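Alkyl hydroperoxide reductase, C subunit (Enterococcus faecalis, PDB 5Y63) probably reduces hydrogen peroxide and organic hydroperoxides to water and alcohols as a two-cysteine peroxiredoxin, with five homodimers assembling into a ring-like decamer. Local coordinates at residues M12-Q17 / K143-N148; F20-D25 / G113-F118; F47-A52 / G127-A132; V79-E84 / I103-L108. All blocks are in the same frame, centred on the assembly; numbering follows the deposited sequence.

Interaction 1: M12-Q17 / K143-N148; sequences MNLINQ and KSYEIN
With chi1 at 60°, Y145 sends its ring out between its own backbone N and carbonyl carbon, carrying the phenol from strand 142-148 up to the N-terminal loop; I15, whose two side-chain torsions both lie near -60°, brings CD1 over to meet it. The hydroxyl ends at the backbone. L14 N donates to Y145 OH over 3.1 Å, and an N-H...O angle of 160° makes the bond fairly straight. Tyrosine suits the place because one side chain both reaches from the strand to the loop and offers an acceptor to a loop amide. N13 CB also rests beside that oxygen, whereas the N13 amide turns elsewhere and bonds through ND2 to G120 O of the second subunit.

I15 CD1 lies 3.6 Å from Y145 CE1 and 3.5 Å from K143 O, so the branched, buried isoleucine packs against ring and strand backbone together. Nearer the surface, K143 bends at chi2 and brings NZ to N16 OD1 at 3.4 Å, a weak bond at the exposed side of the turn. N16 takes the positive-phi corner of a type II turn running from L14 to Q17, a conformation asparagine tolerates well. F134 stacks on the Y145 ring, and residues S144 to N148, Y145 among them, pair antiparallel with a strand of the second subunit, so the sheet runs on across the dimer interface, as in AhpC/Prx1 peroxiredoxins.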
# COMPACT_ATOMS: atom_id res chain seq x y z
N MET A 12 -1.93 -9.88 -25.02
CA MET A 12 -2.72 -11.14 -24.85
C MET A 12 -2.54 -12.12 -26.02
O MET A 12 -3.44 -12.90 -26.32
CB MET A 12 -4.21 -10.80 -24.68
CG MET A 12 -4.60 -10.35 -23.28
SD MET A 12 -6.36 -10.00 -23.16
CE MET A 12 -6.53 -9.72 -21.40
N ASN A 13 -1.38 -12.07 -26.67
CA ASN A 13 -1.03 -13.04 -27.70
C ASN A 13 0.46 -13.36 -27.64
O ASN A 13 1.25 -12.57 -27.11
CB ASN A 13 -1.43 -12.55 -29.10
CG ASN A 13 -0.63 -11.34 -29.56
OD1 ASN A 13 0.32 -11.47 -30.33
ND2 ASN A 13 -1.01 -10.16 -29.08
N LEU A 14 0.83 -14.51 -28.18
CA LEU A 14 2.18 -15.03 -28.02
C LEU A 14 3.04 -14.93 -29.28
O LEU A 14 4.12 -15.50 -29.33
CB LEU A 14 2.12 -16.50 -27.58
CG LEU A 14 1.28 -16.80 -26.33
CD1 LEU A 14 1.30 -18.29 -26.05
CD2 LEU A 14 1.78 -16.01 -25.13
N ILE A 15 2.57 -14.19 -30.28
CA ILE A 15 3.34 -14.05 -31.52
C ILE A 15 4.67 -13.37 -31.19
O ILE A 15 4.69 -12.35 -30.51
CB ILE A 15 2.59 -13.24 -32.61
CG1 ILE A 15 1.23 -13.88 -32.94
CG2 ILE A 15 3.43 -13.13 -33.88
CD1 ILE A 15 1.29 -15.31 -33.44
N ASN A 16 5.76 -13.97 -31.65
CA ASN A 16 7.12 -13.51 -31.35
C ASN A 16 7.47 -13.53 -29.85
O ASN A 16 8.16 -12.64 -29.36
CB ASN A 16 7.38 -12.12 -31.94
CG ASN A 16 7.21 -12.08 -33.45
OD1 ASN A 16 7.54 -13.05 -34.14
ND2 ASN A 16 6.71 -10.97 -33.96
N GLN A 17 6.98 -14.55 -29.14
CA GLN A 17 7.39 -14.79 -27.76
C GLN A 17 8.26 -16.04 -27.71
O GLN A 17 7.90 -17.08 -28.25
CB GLN A 17 6.17 -14.97 -26.85
CG GLN A 17 5.35 -13.70 -26.65
CD GLN A 17 6.11 -12.60 -25.94
OE1 GLN A 17 7.08 -12.86 -25.23
NE2 GLN A 17 5.67 -11.35 -26.12
N LYS A 143 5.18 -18.39 -33.95
CA LYS A 143 4.88 -17.72 -35.22
C LYS A 143 3.40 -17.74 -35.59
O LYS A 143 2.89 -16.78 -36.16
CB LYS A 143 5.70 -18.36 -36.35
CG LYS A 143 7.21 -18.19 -36.19
CD LYS A 143 7.61 -16.72 -36.17
CE LYS A 143 9.12 -16.56 -36.14
NZ LYS A 143 9.53 -15.14 -35.98
N SER A 144 2.72 -18.84 -35.30
CA SER A 144 1.28 -18.90 -35.50
C SER A 144 0.71 -20.02 -34.67
O SER A 144 1.39 -21.00 -34.38
CB SER A 144 0.93 -19.11 -36.98
OG SER A 144 0.87 -20.49 -37.31
N TYR A 145 -0.55 -19.86 -34.27
CA TYR A 145 -1.17 -20.87 -33.44
C TYR A 145 -2.69 -20.85 -33.51
O TYR A 145 -3.30 -19.94 -34.07
CB TYR A 145 -0.69 -20.75 -31.99
CG TYR A 145 -0.95 -19.43 -31.31
CD1 TYR A 145 -0.10 -18.34 -31.48
CD2 TYR A 145 -2.04 -19.28 -30.45
CE1 TYR A 145 -0.33 -17.14 -30.83
CE2 TYR A 145 -2.28 -18.09 -29.80
CZ TYR A 145 -1.42 -17.02 -29.99
OH TYR A 145 -1.66 -15.84 -29.35
N GLU A 146 -3.28 -21.89 -32.93
CA GLU A 146 -4.69 -22.18 -33.06
C GLU A 146 -5.20 -22.75 -31.74
O GLU A 146 -4.56 -23.62 -31.17
CB GLU A 146 -4.85 -23.21 -34.17
CG GLU A 146 -6.27 -23.68 -34.42
CD GLU A 146 -6.32 -24.89 -35.34
OE1 GLU A 146 -5.31 -25.19 -36.01
OE2 GLU A 146 -7.38 -25.54 -35.38
N ILE A 147 -6.34 -22.25 -31.26
CA ILE A 147 -7.01 -22.82 -30.09
C ILE A 147 -8.45 -23.16 -30.43
O ILE A 147 -9.22 -22.29 -30.85
CB ILE A 147 -6.98 -21.86 -28.87
CG1 ILE A 147 -5.54 -21.56 -28.44
CG2 ILE A 147 -7.73 -22.47 -27.69
CD1 ILE A 147 -5.03 -20.21 -28.89
N ASN A 148 -8.81 -24.43 -30.26
CA ASN A 148 -10.18 -24.90 -30.42
C ASN A 148 -10.70 -25.48 -29.11
O ASN A 148 -9.92 -26.07 -28.35
CB ASN A 148 -10.25 -25.99 -31.50
CG ASN A 148 -9.70 -25.52 -32.84
OD1 ASN A 148 -9.61 -24.33 -33.12
ND2 ASN A 148 -9.34 -26.48 -33.68

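Interaction 2: F20-D25 / G113-F118; sequences FDFECD and GQLARF
F20 and F22, on the chain that leads into strand 23-28 of this thioredoxin-fold domain, pack their rings against helix 114-119. The three aromatic rings of the contact are turned in different ways. The F20 and F118 side chains run past one another from opposite ends, with ring planes at 34° and centroids 4.5 Å apart, an oblique pairing, neither a parallel stack nor T-shaped. F20 CD1 lies over one face of the F118 ring, offset toward its rim, 3.3 Å from F118 CG. F118 reaches this place with CG anti to its backbone N (chi1 169°), which turns the ring toward the incoming loop.

The far end of the F20 ring crosses the helix start. Its CZ sits 3.8 Å from Q114 O and 4.1 Å from Q114 CG, so the tip of the ring meets the backbone carbonyl and first methylenes of Q114, whose aliphatic part can border a ring at a partly exposed place. F22 is buried more deeply; a large ring suits a place between L115 of helix 114-119 and I40 of helix 37-40.

Just before the helix, G113 occupies the N-cap with a positive phi of 89°, a backbone shape for which glycine is well fitted, while N112 and D110 supply side-chain acceptors to amides of the first turn. L115 joins the two loop rings: CD1 lies at the edge of the F20 ring, near its plane, 4.0 Å from F20 CZ, and makes a CH-pi contact over a face of F22, 3.9 Å from the ring centroid.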
# COMPACT_ATOMS: atom_id res chain seq x y z
N PHE A 20 9.92 -20.38 -22.89
CA PHE A 20 10.54 -20.40 -21.57
C PHE A 20 11.43 -21.64 -21.37
O PHE A 20 11.31 -22.63 -22.09
CB PHE A 20 9.48 -20.30 -20.46
CG PHE A 20 8.73 -21.59 -20.18
CD1 PHE A 20 7.95 -22.20 -21.15
CD2 PHE A 20 8.79 -22.17 -18.91
CE1 PHE A 20 7.26 -23.37 -20.88
CE2 PHE A 20 8.10 -23.34 -18.64
CZ PHE A 20 7.33 -23.94 -19.62
N ASP A 21 12.34 -21.55 -20.40
CA ASP A 21 13.20 -22.68 -20.05
C ASP A 21 12.36 -23.72 -19.31
O ASP A 21 11.72 -23.42 -18.31
CB ASP A 21 14.37 -22.23 -19.17
CG ASP A 21 15.32 -23.36 -18.82
OD1 ASP A 21 15.32 -24.40 -19.52
OD2 ASP A 21 16.08 -23.22 -17.84
N PHE A 22 12.38 -24.95 -19.82
CA PHE A 22 11.60 -26.03 -19.23
C PHE A 22 12.25 -27.37 -19.51
O PHE A 22 13.07 -27.50 -20.42
CB PHE A 22 10.17 -26.03 -19.78
CG PHE A 22 10.01 -26.74 -21.09
CD1 PHE A 22 9.73 -28.10 -21.13
CD2 PHE A 22 10.15 -26.06 -22.29
CE1 PHE A 22 9.60 -28.77 -22.34
CE2 PHE A 22 10.01 -26.72 -23.50
CZ PHE A 22 9.73 -28.07 -23.52
N GLU A 23 11.87 -28.37 -18.72
CA GLU A 23 12.27 -29.75 -18.94
C GLU A 23 11.12 -30.65 -18.50
O GLU A 23 10.46 -30.37 -17.50
CB GLU A 23 13.54 -30.07 -18.16
CG GLU A 23 14.20 -31.38 -18.58
CD GLU A 23 15.63 -31.53 -18.06
OE1 GLU A 23 16.03 -30.80 -17.12
OE2 GLU A 23 16.36 -32.39 -18.60
N CYS A 24 10.86 -31.71 -19.26
CA CYS A 24 9.77 -32.62 -18.95
C CYS A 24 9.99 -34.02 -19.51
O CYS A 24 10.85 -34.22 -20.38
CB CYS A 24 8.45 -32.07 -19.48
SG CYS A 24 8.23 -32.26 -21.26
N ASP A 25 9.21 -34.97 -19.02
CA ASP A 25 9.26 -36.35 -19.49
C ASP A 25 8.52 -36.48 -20.82
O ASP A 25 7.59 -35.71 -21.10
CB ASP A 25 8.63 -37.29 -18.46
CG ASP A 25 9.37 -37.28 -17.14
OD1 ASP A 25 10.60 -37.45 -17.15
OD2 ASP A 25 8.71 -37.10 -16.10
N GLY A 113 1.56 -29.05 -15.57
CA GLY A 113 0.84 -28.02 -16.33
C GLY A 113 1.68 -26.84 -16.79
O GLY A 113 1.14 -25.86 -17.30
N GLN A 114 3.00 -26.93 -16.62
CA GLN A 114 3.90 -25.83 -16.97
C GLN A 114 3.71 -25.37 -18.43
O GLN A 114 3.62 -24.17 -18.70
CB GLN A 114 5.36 -26.21 -16.70
CG GLN A 114 5.93 -27.27 -17.63
CD GLN A 114 7.27 -27.83 -17.19
OE1 GLN A 114 7.56 -29.01 -17.40
NE2 GLN A 114 8.11 -26.98 -16.60
N LEU A 115 3.63 -26.33 -19.35
CA LEU A 115 3.47 -26.03 -20.78
C LEU A 115 2.11 -25.43 -21.07
O LEU A 115 2.01 -24.32 -21.60
CB LEU A 115 3.67 -27.30 -21.63
CG LEU A 115 5.06 -27.64 -22.16
CD1 LEU A 115 6.17 -27.41 -21.16
CD2 LEU A 115 5.10 -29.09 -22.63
N ALA A 116 1.05 -26.15 -20.69
CA ALA A 116 -0.32 -25.69 -20.93
C ALA A 116 -0.56 -24.28 -20.39
O ALA A 116 -1.23 -23.48 -21.04
CB ALA A 116 -1.30 -26.67 -20.31
N ARG A 117 -0.01 -23.99 -19.21
CA ARG A 117 -0.13 -22.66 -18.61
C ARG A 117 0.72 -21.61 -19.32
O ARG A 117 0.29 -20.46 -19.49
CB ARG A 117 0.24 -22.70 -17.12
CG ARG A 117 -0.76 -23.46 -16.27
CD ARG A 117 -0.70 -23.06 -14.81
NE ARG A 117 -1.29 -24.08 -13.95
CZ ARG A 117 -0.63 -25.13 -13.46
NH1 ARG A 117 -1.28 -26.00 -12.69
NH2 ARG A 117 0.66 -25.33 -13.72
N PHE A 118 1.93 -21.99 -19.74
CA PHE A 118 2.79 -21.07 -20.49
C PHE A 118 2.13 -20.66 -21.80
O PHE A 118 2.05 -19.47 -22.12
CB PHE A 118 4.16 -21.69 -20.79
CG PHE A 118 4.97 -20.89 -21.78
CD1 PHE A 118 5.52 -19.67 -21.42
CD2 PHE A 118 5.15 -21.35 -23.08
CE1 PHE A 118 6.25 -18.92 -22.33
CE2 PHE A 118 5.88 -20.60 -23.99
CZ PHE A 118 6.43 -19.39 -23.62

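Interaction 3: F47-A52 / G127-A132; sequences FFFYPA and GMAYRA
P51 and R131 meet where strand 44-49 of the central thioredoxin-fold sheet runs out beside the antiparallel strand 128-136, at the active site of the peroxiredoxin. P51 is the first residue of the family's PxxxT/SxxC motif, which ends at C58, the predicted peroxidatic cysteine. This side is tightly filled. P51 CD lies over one face of the R131 guanidinium, 3.3 Å from R131 NH1, and the two side chains cross at about a right angle. The compact, rigid proline ring sets an apolar CD against the flat face of the cation, while NH1 is held by a salt bridge to E61; the R131 side chain also touches C58. On the strand itself, F49 N donates to A132 O over 2.8 Å, and small A132 and A129 leave room for F49, whose CB is 4.0 Å from A132 CB and whose CD2 is 3.8 Å from A129 CB.

M128 is partly exposed, yet its CB rests on P51 O at 3.5 Å and its extended chain carries SD to 4.0 Å from A52 CB. M128 also packs on S86, and A52 on Y88, of the third subunit. Proline has no N-H to offer A129 O, and toward G127 direct N-H...O bonds give way to a P51 CA-H...A129 O contact and a water that donates to P51 O at 2.8 Å and accepts from A129 N at 2.6 Å.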
# COMPACT_ATOMS: atom_id res chain seq x y z
N PHE A 47 3.94 -27.78 -31.44
CA PHE A 47 3.35 -28.29 -30.21
C PHE A 47 1.89 -28.62 -30.49
O PHE A 47 1.15 -27.77 -30.98
CB PHE A 47 3.47 -27.28 -29.07
CG PHE A 47 4.87 -27.13 -28.55
CD1 PHE A 47 5.78 -26.31 -29.19
CD2 PHE A 47 5.27 -27.83 -27.42
CE1 PHE A 47 7.08 -26.18 -28.71
CE2 PHE A 47 6.57 -27.71 -26.94
CZ PHE A 47 7.47 -26.88 -27.58
N PHE A 48 1.48 -29.85 -30.20
CA PHE A 48 0.14 -30.32 -30.51
C PHE A 48 -0.58 -30.72 -29.23
O PHE A 48 -0.55 -31.88 -28.81
CB PHE A 48 0.22 -31.50 -31.49
CG PHE A 48 -1.09 -31.82 -32.15
CD1 PHE A 48 -1.49 -31.14 -33.29
CD2 PHE A 48 -1.92 -32.81 -31.64
CE1 PHE A 48 -2.69 -31.44 -33.91
CE2 PHE A 48 -3.12 -33.11 -32.25
CZ PHE A 48 -3.51 -32.43 -33.38
N PHE A 49 -1.23 -29.74 -28.61
CA PHE A 49 -1.98 -29.97 -27.37
C PHE A 49 -3.27 -30.73 -27.65
O PHE A 49 -3.93 -30.49 -28.66
CB PHE A 49 -2.31 -28.64 -26.70
CG PHE A 49 -1.14 -27.99 -26.04
CD1 PHE A 49 -0.33 -27.11 -26.73
CD2 PHE A 49 -0.86 -28.24 -24.70
CE1 PHE A 49 0.75 -26.50 -26.11
CE2 PHE A 49 0.21 -27.64 -24.08
CZ PHE A 49 1.02 -26.77 -24.78
N TYR A 50 -3.62 -31.64 -26.74
CA TYR A 50 -4.89 -32.37 -26.83
C TYR A 50 -5.39 -32.73 -25.42
O TYR A 50 -4.59 -32.88 -24.50
CB TYR A 50 -4.73 -33.63 -27.70
CG TYR A 50 -3.82 -34.67 -27.10
CD1 TYR A 50 -2.44 -34.56 -27.20
CD2 TYR A 50 -4.34 -35.77 -26.42
CE1 TYR A 50 -1.61 -35.51 -26.64
CE2 TYR A 50 -3.52 -36.72 -25.86
CZ TYR A 50 -2.15 -36.59 -25.97
OH TYR A 50 -1.32 -37.53 -25.41
N PRO A 51 -6.72 -32.87 -25.25
CA PRO A 51 -7.32 -32.98 -23.91
C PRO A 51 -6.92 -34.20 -23.08
O PRO A 51 -6.44 -34.03 -21.96
CB PRO A 51 -8.83 -32.99 -24.19
CG PRO A 51 -8.98 -32.39 -25.54
CD PRO A 51 -7.76 -32.83 -26.30
N ALA A 52 -7.13 -35.40 -23.60
CA ALA A 52 -6.98 -36.61 -22.77
C ALA A 52 -6.59 -37.86 -23.55
O ALA A 52 -7.02 -38.07 -24.68
CB ALA A 52 -8.28 -36.86 -22.01
N GLY A 127 -8.99 -29.40 -16.04
CA GLY A 127 -7.61 -29.81 -15.79
C GLY A 127 -6.96 -30.41 -17.03
O GLY A 127 -5.96 -31.12 -16.92
N MET A 128 -7.51 -30.10 -18.20
CA MET A 128 -7.02 -30.65 -19.46
C MET A 128 -6.70 -29.54 -20.46
O MET A 128 -7.27 -28.45 -20.40
CB MET A 128 -8.06 -31.59 -20.06
CG MET A 128 -8.36 -32.80 -19.19
SD MET A 128 -9.71 -33.77 -19.87
CE MET A 128 -9.91 -34.99 -18.57
N ALA A 129 -5.79 -29.84 -21.38
CA ALA A 129 -5.41 -28.88 -22.41
C ALA A 129 -6.47 -28.80 -23.50
O ALA A 129 -7.13 -29.79 -23.83
CB ALA A 129 -4.06 -29.25 -23.00
N TYR A 130 -6.64 -27.61 -24.06
CA TYR A 130 -7.51 -27.42 -25.21
C TYR A 130 -6.86 -28.02 -26.46
O TYR A 130 -5.70 -28.42 -26.43
CB TYR A 130 -7.79 -25.92 -25.43
CG TYR A 130 -8.94 -25.40 -24.59
CD1 TYR A 130 -10.25 -25.75 -24.88
CD2 TYR A 130 -8.71 -24.56 -23.50
CE1 TYR A 130 -11.31 -25.29 -24.13
CE2 TYR A 130 -9.77 -24.09 -22.74
CZ TYR A 130 -11.06 -24.45 -23.05
OH TYR A 130 -12.11 -23.99 -22.30
N ARG A 131 -7.63 -28.11 -27.54
CA ARG A 131 -7.11 -28.57 -28.82
C ARG A 131 -6.35 -27.43 -29.48
O ARG A 131 -6.86 -26.77 -30.39
CB ARG A 131 -8.23 -29.09 -29.71
CG ARG A 131 -8.88 -30.33 -29.15
CD ARG A 131 -9.82 -31.00 -30.12
NE ARG A 131 -10.61 -32.01 -29.42
CZ ARG A 131 -10.15 -33.21 -29.06
NH1 ARG A 131 -8.91 -33.59 -29.33
NH2 ARG A 131 -10.96 -34.04 -28.41
N ALA A 132 -5.13 -27.21 -29.00
CA ALA A 132 -4.31 -26.11 -29.46
C ALA A 132 -3.09 -26.61 -30.23
O ALA A 132 -2.56 -27.70 -29.95
CB ALA A 132 -3.88 -25.26 -28.28
O HOH W 1 -4.47 -32.11 -21.69

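Interaction 4: V79-E84 / I103-L108; sequences VYSVSE and IKYPML
S81 O receives the shortest bond of the contact, from L108 N at 2.7 Å. The donor lies almost on the extension of the carbonyl bond, although the N-H...O angle is bent to 134°. S81 N reaches the same strand, at P106 O, in a weak 3.4 Å bond, so the two bonds flank M107 and set it opposite S81 in a parallel bridge. Serine is small enough to let M107 CA and CB pack on its OG, which also holds a water at 2.9 Å; that water donates to L108 O, which H90 also binds.

Pairing fades toward V79, since P106 has no N-H and puts CD beside V79 O instead. Side chains take over there. V79 CG1 makes a CH-pi contact with Y105, 4.0 Å from the ring centroid, while I103 CG2 covers the opposite face and Y105 OH hydrogen-bonds to L62 O. Y80 CB packs 3.7 Å from L108 CD1, and Y80 CD1 meets P106 CG.

Strands 77-83 and 107-109 form a beta-alpha-beta crossover through the intervening helices. With few backbone bonds between them, buried apolar contacts probably supply much of their cohesion.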
# COMPACT_ATOMS: atom_id res chain seq x y z
N VAL A 79 7.64 -32.68 -34.20
CA VAL A 79 6.28 -32.62 -33.65
C VAL A 79 6.30 -33.04 -32.18
O VAL A 79 6.85 -34.09 -31.84
CB VAL A 79 5.32 -33.54 -34.44
CG1 VAL A 79 3.92 -33.51 -33.84
CG2 VAL A 79 5.28 -33.14 -35.91
N TYR A 80 5.70 -32.23 -31.32
CA TYR A 80 5.61 -32.53 -29.89
C TYR A 80 4.14 -32.51 -29.44
O TYR A 80 3.58 -31.45 -29.22
CB TYR A 80 6.41 -31.52 -29.08
CG TYR A 80 7.86 -31.41 -29.48
CD1 TYR A 80 8.83 -32.25 -28.93
CD2 TYR A 80 8.27 -30.46 -30.41
CE1 TYR A 80 10.16 -32.14 -29.30
CE2 TYR A 80 9.60 -30.35 -30.79
CZ TYR A 80 10.54 -31.19 -30.23
OH TYR A 80 11.87 -31.08 -30.60
N SER A 81 3.53 -33.69 -29.32
CA SER A 81 2.17 -33.77 -28.80
C SER A 81 2.19 -33.60 -27.29
O SER A 81 3.02 -34.20 -26.60
CB SER A 81 1.50 -35.10 -29.18
OG SER A 81 1.95 -36.17 -28.36
N VAL A 82 1.29 -32.77 -26.78
CA VAL A 82 1.27 -32.42 -25.37
C VAL A 82 -0.10 -32.71 -24.75
O VAL A 82 -1.14 -32.40 -25.33
CB VAL A 82 1.61 -30.93 -25.15
CG1 VAL A 82 1.99 -30.68 -23.69
CG2 VAL A 82 2.74 -30.49 -26.07
N SER A 83 -0.07 -33.31 -23.57
CA SER A 83 -1.27 -33.57 -22.79
C SER A 83 -0.92 -33.45 -21.31
O SER A 83 0.25 -33.52 -20.94
CB SER A 83 -1.82 -34.96 -23.13
OG SER A 83 -2.55 -35.54 -22.05
N GLU A 84 -1.94 -33.28 -20.48
CA GLU A 84 -1.74 -33.20 -19.03
C GLU A 84 -1.58 -34.59 -18.41
O GLU A 84 -1.51 -34.72 -17.18
CB GLU A 84 -2.89 -32.44 -18.37
CG GLU A 84 -3.07 -31.02 -18.88
CD GLU A 84 -1.86 -30.14 -18.62
OE1 GLU A 84 -1.71 -29.67 -17.47
OE2 GLU A 84 -1.07 -29.90 -19.56
N ILE A 103 2.50 -43.86 -33.77
CA ILE A 103 3.11 -42.53 -33.61
C ILE A 103 4.61 -42.61 -33.37
O ILE A 103 5.06 -43.18 -32.37
CB ILE A 103 2.46 -41.74 -32.45
CG1 ILE A 103 1.00 -41.41 -32.78
CG2 ILE A 103 3.24 -40.46 -32.17
CD1 ILE A 103 0.22 -40.85 -31.61
N LYS A 104 5.38 -42.03 -34.29
CA LYS A 104 6.84 -42.02 -34.20
C LYS A 104 7.37 -40.76 -33.52
O LYS A 104 8.51 -40.74 -33.07
CB LYS A 104 7.45 -42.14 -35.60
CG LYS A 104 7.25 -43.50 -36.27
CD LYS A 104 8.06 -44.58 -35.58
CE LYS A 104 8.03 -45.89 -36.34
NZ LYS A 104 9.04 -46.86 -35.83
N TYR A 105 6.55 -39.71 -33.45
CA TYR A 105 6.98 -38.44 -32.84
C TYR A 105 6.93 -38.50 -31.31
O TYR A 105 6.26 -39.37 -30.75
CB TYR A 105 6.17 -37.24 -33.39
CG TYR A 105 4.66 -37.36 -33.38
CD1 TYR A 105 3.93 -37.12 -32.21
CD2 TYR A 105 3.96 -37.67 -34.54
CE1 TYR A 105 2.55 -37.20 -32.21
CE2 TYR A 105 2.57 -37.76 -34.54
CZ TYR A 105 1.87 -37.53 -33.37
OH TYR A 105 0.50 -37.62 -33.37
N PRO A 106 7.68 -37.61 -30.64
CA PRO A 106 7.71 -37.60 -29.17
C PRO A 106 6.43 -37.06 -28.53
O PRO A 106 5.98 -35.97 -28.88
CB PRO A 106 8.90 -36.69 -28.84
CG PRO A 106 9.07 -35.83 -30.03
CD PRO A 106 8.67 -36.67 -31.20
N MET A 107 5.87 -37.83 -27.60
CA MET A 107 4.68 -37.42 -26.86
C MET A 107 5.07 -36.85 -25.50
O MET A 107 5.44 -37.60 -24.59
CB MET A 107 3.75 -38.62 -26.67
CG MET A 107 3.39 -39.33 -27.96
SD MET A 107 2.25 -40.70 -27.66
CE MET A 107 0.72 -39.80 -27.38
N LEU A 108 5.00 -35.53 -25.37
CA LEU A 108 5.39 -34.86 -24.13
C LEU A 108 4.33 -35.04 -23.05
O LEU A 108 3.13 -35.00 -23.33
CB LEU A 108 5.63 -33.36 -24.36
CG LEU A 108 6.65 -32.95 -25.42
CD1 LEU A 108 6.84 -31.44 -25.39
CD2 LEU A 108 7.99 -33.66 -25.23
O HOH W 2 1.34 -36.49 -25.57

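Interactions 3 and 4 are buried contacts at the heart of the sheet and are joined through neighbouring strands: F48 N and F48 O probably bond to Y80 O and V82 N, where strands 44-49 and 77-83 run side by side. Interactions 1 and 2 are only partly buried, and fasten the N-terminal chain to strand 142-148 and to helix 114-119 respectively; they touch at L14 and F118. L115 extends from interaction 2 into the core of interaction 4, and F49 of interaction 3 packs on A116. Chemistry follows place: phenol-to-backbone bonding near the dimer interface, aromatic packing between the N-terminal chain and helix 114-119, proline against arginine beside the active site, and parallel strand pairing in the centre.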